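Local coordinates for hypothetical hydrolase (Bacteroides thetaiotaomicron, PDB 3TC9), which is of unproven catalytic activity but, combining an immunoglobulin-like IPT/TIG domain with a six-bladed beta-propeller, probably serves as an auxiliary nutrient-binding protein, at residues P17-E22 against A93-N98; R359-I364 against A377-N382. All coordinates share one frame; numbering follows the deposited sequence.

Contact 1 of 2, residues P17-E22 against A93-N98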
loop_
_atom_site.group_PDB
_atom_site.type_symbol
_atom_site.label_atom_id
_atom_site.label_comp_id
_atom_site.label_asym_id
_atom_site.label_seq_id
_atom_site.Cartn_x
_atom_site.Cartn_y
_atom_site.Cartn_z
ATOM N N PRO B 17 15.356 36.238 -31.585
ATOM C CA PRO B 17 14.960 35.538 -30.335
ATOM C C PRO B 17 15.269 34.054 -30.308
ATOM O O PRO B 17 15.339 33.404 -31.348
ATOM C CB PRO B 17 13.419 35.696 -30.292
ATOM C CG PRO B 17 13.029 36.111 -31.627
ATOM C CD PRO B 17 14.187 36.805 -32.282
ATOM N N VAL B 18 15.366 33.509 -29.103
ATOM C CA VAL B 18 15.503 32.087 -28.863
ATOM C C VAL B 18 14.218 31.675 -28.201
ATOM O O VAL B 18 13.805 32.342 -27.263
ATOM C CB VAL B 18 16.742 31.703 -28.030
ATOM C CG1 VAL B 18 16.921 30.182 -27.968
ATOM C CG2 VAL B 18 17.989 32.361 -28.600
ATOM N N VAL B 19 13.536 30.655 -28.707
ATOM C CA VAL B 19 12.258 30.218 -28.110
ATOM C C VAL B 19 12.092 28.714 -28.238
ATOM O O VAL B 19 12.677 28.103 -29.127
ATOM C CB VAL B 19 10.986 30.947 -28.667
ATOM C CG1 VAL B 19 10.899 32.395 -28.195
ATOM C CG2 VAL B 19 10.896 30.862 -30.184
ATOM N N ILE B 20 11.288 28.132 -27.343
ATOM C CA ILE B 20 10.918 26.707 -27.362
ATOM C C ILE B 20 9.470 26.657 -27.836
ATOM O O ILE B 20 8.654 27.395 -27.299
ATOM C CB ILE B 20 11.134 25.986 -26.001
ATOM C CG1 ILE B 20 12.632 25.963 -25.593
ATOM C CG2 ILE B 20 10.547 24.584 -26.032
ATOM C CD1 ILE B 20 12.854 25.783 -24.071
ATOM N N SER B 21 9.187 25.876 -28.899
ATOM C CA SER B 21 7.848 25.711 -29.455
ATOM C C SER B 21 7.196 24.436 -28.898
ATOM O O SER B 21 5.992 24.436 -28.656
ATOM C CB SER B 21 7.872 25.694 -30.980
ATOM O OG SER B 21 8.631 24.622 -31.509
ATOM N N GLU B 22 7.975 23.362 -28.696
ATOM C CA GLU B 22 7.462 22.121 -28.116
ATOM C C GLU B 22 8.585 21.166 -27.722
ATOM O O GLU B 22 9.747 21.342 -28.107
ATOM C CB GLU B 22 6.434 21.395 -29.042
ATOM C CG GLU B 22 6.952 20.829 -30.357
ATOM C CD GLU B 22 5.881 20.248 -31.263
ATOM O OE1 GLU B 22 4.818 20.894 -31.416
ATOM O OE2 GLU B 22 6.114 19.156 -31.835
ATOM N N ALA B 93 20.981 34.862 -23.952
ATOM C CA ALA B 93 19.583 34.745 -24.377
ATOM C C ALA B 93 18.935 33.674 -23.547
ATOM O O ALA B 93 19.556 32.666 -23.286
ATOM C CB ALA B 93 19.494 34.419 -25.865
ATOM N N ASN B 94 17.734 33.952 -23.045
ATOM C CA ASN B 94 16.969 33.078 -22.179
ATOM C C ASN B 94 15.531 32.822 -22.676
ATOM O O ASN B 94 14.834 33.752 -23.112
ATOM C CB ASN B 94 16.897 33.708 -20.789
ATOM C CG ASN B 94 18.164 33.593 -19.992
ATOM O OD1 ASN B 94 18.332 32.679 -19.193
ATOM N ND2 ASN B 94 19.051 34.559 -20.136
ATOM N N THR B 95 15.068 31.565 -22.532
ATOM C CA THR B 95 13.691 31.189 -22.848
ATOM C C THR B 95 13.226 30.099 -21.869
ATOM O O THR B 95 14.005 29.597 -21.063
ATOM C CB THR B 95 13.512 30.807 -24.352
ATOM O OG1 THR B 95 12.125 30.727 -24.657
ATOM C CG2 THR B 95 14.167 29.496 -24.721
ATOM N N GLU B 96 11.946 29.788 -21.916
ATOM C CA GLU B 96 11.314 28.801 -21.056
ATOM C C GLU B 96 10.202 28.097 -21.829
ATOM O O GLU B 96 9.574 28.707 -22.710
ATOM C CB GLU B 96 10.745 29.540 -19.828
ATOM C CG GLU B 96 10.596 28.683 -18.581
ATOM C CD GLU B 96 10.203 29.416 -17.310
ATOM O OE1 GLU B 96 10.524 30.624 -17.168
ATOM O OE2 GLU B 96 9.607 28.750 -16.429
ATOM N N ALA B 97 9.947 26.827 -21.505
ATOM C CA ALA B 97 8.844 26.076 -22.110
ATOM C C ALA B 97 7.521 26.437 -21.408
ATOM O O ALA B 97 7.538 26.756 -20.215
ATOM C CB ALA B 97 9.111 24.587 -22.003
ATOM N N ASN B 98 6.380 26.395 -22.131
ATOM C CA ASN B 98 5.082 26.705 -21.516
ATOM C C ASN B 98 4.541 25.568 -20.650
ATOM O O ASN B 98 3.777 25.802 -19.716
ATOM C CB ASN B 98 4.038 27.034 -22.565
ATOM C CG ASN B 98 4.242 28.357 -23.208
ATOM O OD1 ASN B 98 4.356 28.443 -24.431
ATOM N ND2 ASN B 98 4.309 29.406 -22.397
HETATM O O HOH W 1 9.437 29.359 -25.435
#
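Thr95 sits at the middle of the apolar packing, its CG2 methyl 3.9 Å from Ile20 CG1, with Ile20 CD1 about as near. That methyl lies between the backbone N and the carbonyl carbon of Thr95 because OG1 takes the place opposite N (chi1 -168°). At one end of the contact Val18 CG2 meets Ala93 CB at 3.7 Å; at the other, Ile20 CG2 and Ala97 CB touch more loosely at 4.3 Å.

The polar link runs through one water, which accepts from Ile20 N (2.9 Å to the water O), donates to Glu96 O (2.8 Å) and hydrogen-bonds Thr95 OG1 (3.1 Å). With alanine at Thr95 the water would probably lose its OG1 partner, and a gap is likely to open beside Ile20 CG1 and CD1.

The strand segments run nearly parallel, 25° apart, with axes 6.1 Å apart at closest. Val19 pairs with strand 33-39, Ala93 and Thr95 with strand 80-85, and Leu82 packs on Val18, Ile20 and Thr95. Strand 91-96 lies at one edge of the sheet and strand 19-28 near the other, consistent with a sheet closing on itself as in an immunoglobulin-like sandwich; the chemistry implies a seam closed by branched side chains, two alanine methyls and a shared water.

Contact 2 of 2, residues R359-I364 against A377-N382. With EDO (1,2-ethanediol), chain V.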
loop_
_atom_site.group_PDB
_atom_site.type_symbol
_atom_site.label_atom_id
_atom_site.label_comp_id
_atom_site.label_asym_id
_atom_site.label_seq_id
_atom_site.Cartn_x
_atom_site.Cartn_y
_atom_site.Cartn_z
ATOM N N ARG B 359 23.462 -15.177 -3.458
ATOM C CA ARG B 359 24.866 -14.865 -3.217
ATOM C C ARG B 359 25.783 -15.049 -4.423
ATOM O O ARG B 359 26.490 -14.096 -4.765
ATOM C CB ARG B 359 25.401 -15.656 -2.027
ATOM C CG ARG B 359 26.669 -15.099 -1.424
ATOM C CD ARG B 359 27.443 -16.204 -0.747
ATOM N NE ARG B 359 28.442 -15.670 0.176
ATOM C CZ ARG B 359 29.755 -15.792 0.026
ATOM N NH1 ARG B 359 30.256 -16.429 -1.026
ATOM N NH2 ARG B 359 30.581 -15.265 0.919
ATOM N N GLU B 360 25.811 -16.239 -5.048
ATOM C CA GLU B 360 26.796 -16.486 -6.108
ATOM C C GLU B 360 26.316 -16.060 -7.486
ATOM O O GLU B 360 27.069 -16.174 -8.456
ATOM C CB GLU B 360 27.275 -17.942 -6.134
ATOM C CG GLU B 360 28.002 -18.413 -4.879
ATOM C CD GLU B 360 29.268 -17.678 -4.486
ATOM O OE1 GLU B 360 29.990 -17.164 -5.375
ATOM O OE2 GLU B 360 29.547 -17.641 -3.268
ATOM N N ASN B 361 25.092 -15.544 -7.568
ATOM C CA ASN B 361 24.524 -14.972 -8.771
ATOM C C ASN B 361 24.587 -13.449 -8.671
ATOM O O ASN B 361 24.248 -12.752 -9.642
ATOM C CB ASN B 361 23.099 -15.475 -8.985
ATOM C CG ASN B 361 23.059 -16.844 -9.621
ATOM O OD1 ASN B 361 23.941 -17.237 -10.384
ATOM N ND2 ASN B 361 22.025 -17.595 -9.333
ATOM N N HIS B 362 25.044 -12.942 -7.487
ATOM C CA HIS B 362 25.244 -11.509 -7.141
ATOM C C HIS B 362 24.001 -10.648 -7.420
ATOM O O HIS B 362 24.096 -9.549 -7.978
ATOM C CB HIS B 362 26.468 -10.940 -7.878
ATOM C CG HIS B 362 27.677 -11.787 -7.685
ATOM N ND1 HIS B 362 28.404 -11.734 -6.522
ATOM C CD2 HIS B 362 28.210 -12.735 -8.490
ATOM C CE1 HIS B 362 29.376 -12.620 -6.662
ATOM N NE2 HIS B 362 29.297 -13.241 -7.833
ATOM N N CYS B 363 22.843 -11.133 -7.003
ATOM C CA CYS B 363 21.596 -10.404 -7.256
ATOM C C CYS B 363 20.534 -10.696 -6.186
ATOM O O CYS B 363 20.749 -11.509 -5.276
ATOM C CB CYS B 363 21.073 -10.725 -8.658
ATOM S SG CYS B 363 20.676 -12.461 -8.910
ATOM N N ILE B 364 19.421 -9.964 -6.277
ATOM C CA ILE B 364 18.255 -10.116 -5.415
ATOM C C ILE B 364 17.183 -10.753 -6.265
ATOM O O ILE B 364 16.891 -10.264 -7.367
ATOM C CB ILE B 364 17.759 -8.787 -4.752
ATOM C CG1 ILE B 364 18.883 -7.945 -4.098
ATOM C CG2 ILE B 364 16.600 -9.056 -3.775
ATOM C CD1 ILE B 364 19.773 -8.667 -2.965
ATOM N N ALA B 377 17.230 -7.098 -8.664
ATOM C CA ALA B 377 18.340 -6.150 -8.763
ATOM C C ALA B 377 19.650 -6.844 -8.840
ATOM O O ALA B 377 19.819 -7.907 -8.263
ATOM C CB ALA B 377 18.343 -5.219 -7.553
ATOM N N GLY B 378 20.587 -6.216 -9.539
ATOM C CA GLY B 378 21.930 -6.749 -9.705
ATOM C C GLY B 378 22.162 -7.208 -11.117
ATOM O O GLY B 378 21.240 -7.187 -11.945
ATOM N N ARG B 379 23.420 -7.627 -11.390
ATOM C CA ARG B 379 23.886 -8.124 -12.677
ATOM C C ARG B 379 23.793 -7.038 -13.778
ATOM O O ARG B 379 23.723 -7.359 -14.949
ATOM C CB ARG B 379 23.147 -9.428 -13.093
ATOM C CG ARG B 379 23.198 -10.510 -12.026
ATOM C CD ARG B 379 22.371 -11.711 -12.392
ATOM N NE ARG B 379 22.942 -12.469 -13.515
ATOM C CZ ARG B 379 23.820 -13.456 -13.386
ATOM N NH1 ARG B 379 24.270 -13.801 -12.189
ATOM N NH2 ARG B 379 24.254 -14.106 -14.455
ATOM N N GLY B 380 23.878 -5.772 -13.394
ATOM C CA GLY B 380 23.894 -4.666 -14.345
ATOM C C GLY B 380 25.274 -4.466 -14.934
ATOM O O GLY B 380 26.193 -5.246 -14.653
ATOM N N SER B 381 25.428 -3.420 -15.764
ATOM C CA SER B 381 26.698 -3.014 -16.381
ATOM C C SER B 381 27.439 -4.143 -17.099
ATOM O O SER B 381 28.679 -4.192 -17.079
ATOM C CB SER B 381 27.639 -2.412 -15.340
ATOM O OG SER B 381 27.027 -1.431 -14.520
ATOM N N ASN B 382 26.688 -5.040 -17.744
ATOM C CA ASN B 382 27.250 -6.131 -18.545
ATOM C C ASN B 382 28.156 -7.076 -17.681
ATOM O O ASN B 382 29.136 -7.657 -18.168
ATOM C CB ASN B 382 28.003 -5.534 -19.772
ATOM C CG ASN B 382 28.112 -6.482 -20.940
ATOM O OD1 ASN B 382 27.120 -7.104 -21.368
ATOM N ND2 ASN B 382 29.326 -6.609 -21.485
HETATM C C1 EDO V . 26.391 -19.551 -11.789
HETATM O O1 EDO V . 25.260 -19.619 -10.907
HETATM C C2 EDO V . 25.921 -19.554 -13.241
HETATM O O2 EDO V . 25.691 -20.899 -13.675
HETATM O O HOH W 2 26.274 -16.082 -12.126
HETATM O O HOH W 3 25.401 -7.940 -9.424
#
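Arg379 reaches across to Asn361 and grips its backbone oxygen, NH1 donating to Asn361 O at 2.8 Å with a bent N-H...O angle of 149°. The acceptor lies at the guanidinium edge, close to its plane. Extended at first, the arginine chain bends at chi3 (69°), which turns the guanidinium toward Asn361 O. The amide of Asn361 stands nearly perpendicular to the guanidinium, 87° between planes, and a water joins the two, donating to Asn361 OD1 (3.1 Å) and accepting from Arg379 NH1 (3.0 Å). OD1 also takes a hydrogen bond from O1 of an ethanediol, probably a crystallisation additive, while ND2 is held by Asp358 and the backbone oxygen of Asp320. Trp321 makes a cation-pi contact with Arg379.

Nearer the backbone, the aliphatic part of the arginine lies alongside Cys363, its CD 3.9 Å from Cys363 SG. Cys363 CB presses on Ala377 O at 3.1 Å, the same oxygen that accepts from Ile364 N at 2.9 Å. The return bond, Ala377 N to Ile364 O, is weak, and the two residues form an antiparallel hydrogen-bonded pair. At Gly378 a side chain would collide with His362 O and Cys363 CA, and its backbone angles themselves call for glycine. A second water spans His362 O and Arg379 N.

The hairpin of strands 363-367 and 372-376 ends here, and from Ala377 the chain turns a corner toward strand 390-391 in another sheet of the propeller. Two NH1 bonds, one to a main-chain oxygen and one to a water, imply that a buried turn borrows an arginine to satisfy its carbonyl, with the cation probably stabilised further by the Trp321 ring.

Contact 1 belongs to the IPT/TIG domain and contact 2 to the beta-propeller, so each of the two domains is represented. Their centres lie 43 Å apart, and their nearest atoms about 32 Å, without touching. Contact 1 is peripheral, about 43 Å from the centre of the chain, whereas contact 2 lies deep, about 12 Å from it. In sequence they come in series, the first closing before the second opens. Ethanediol is bound at contact 2, where Asn361, His332 and Asp320 hydrogen-bond it; this marks a polar spot in the propeller but does not establish a substrate site. Contact 1 is plain domain packing, far from that spot.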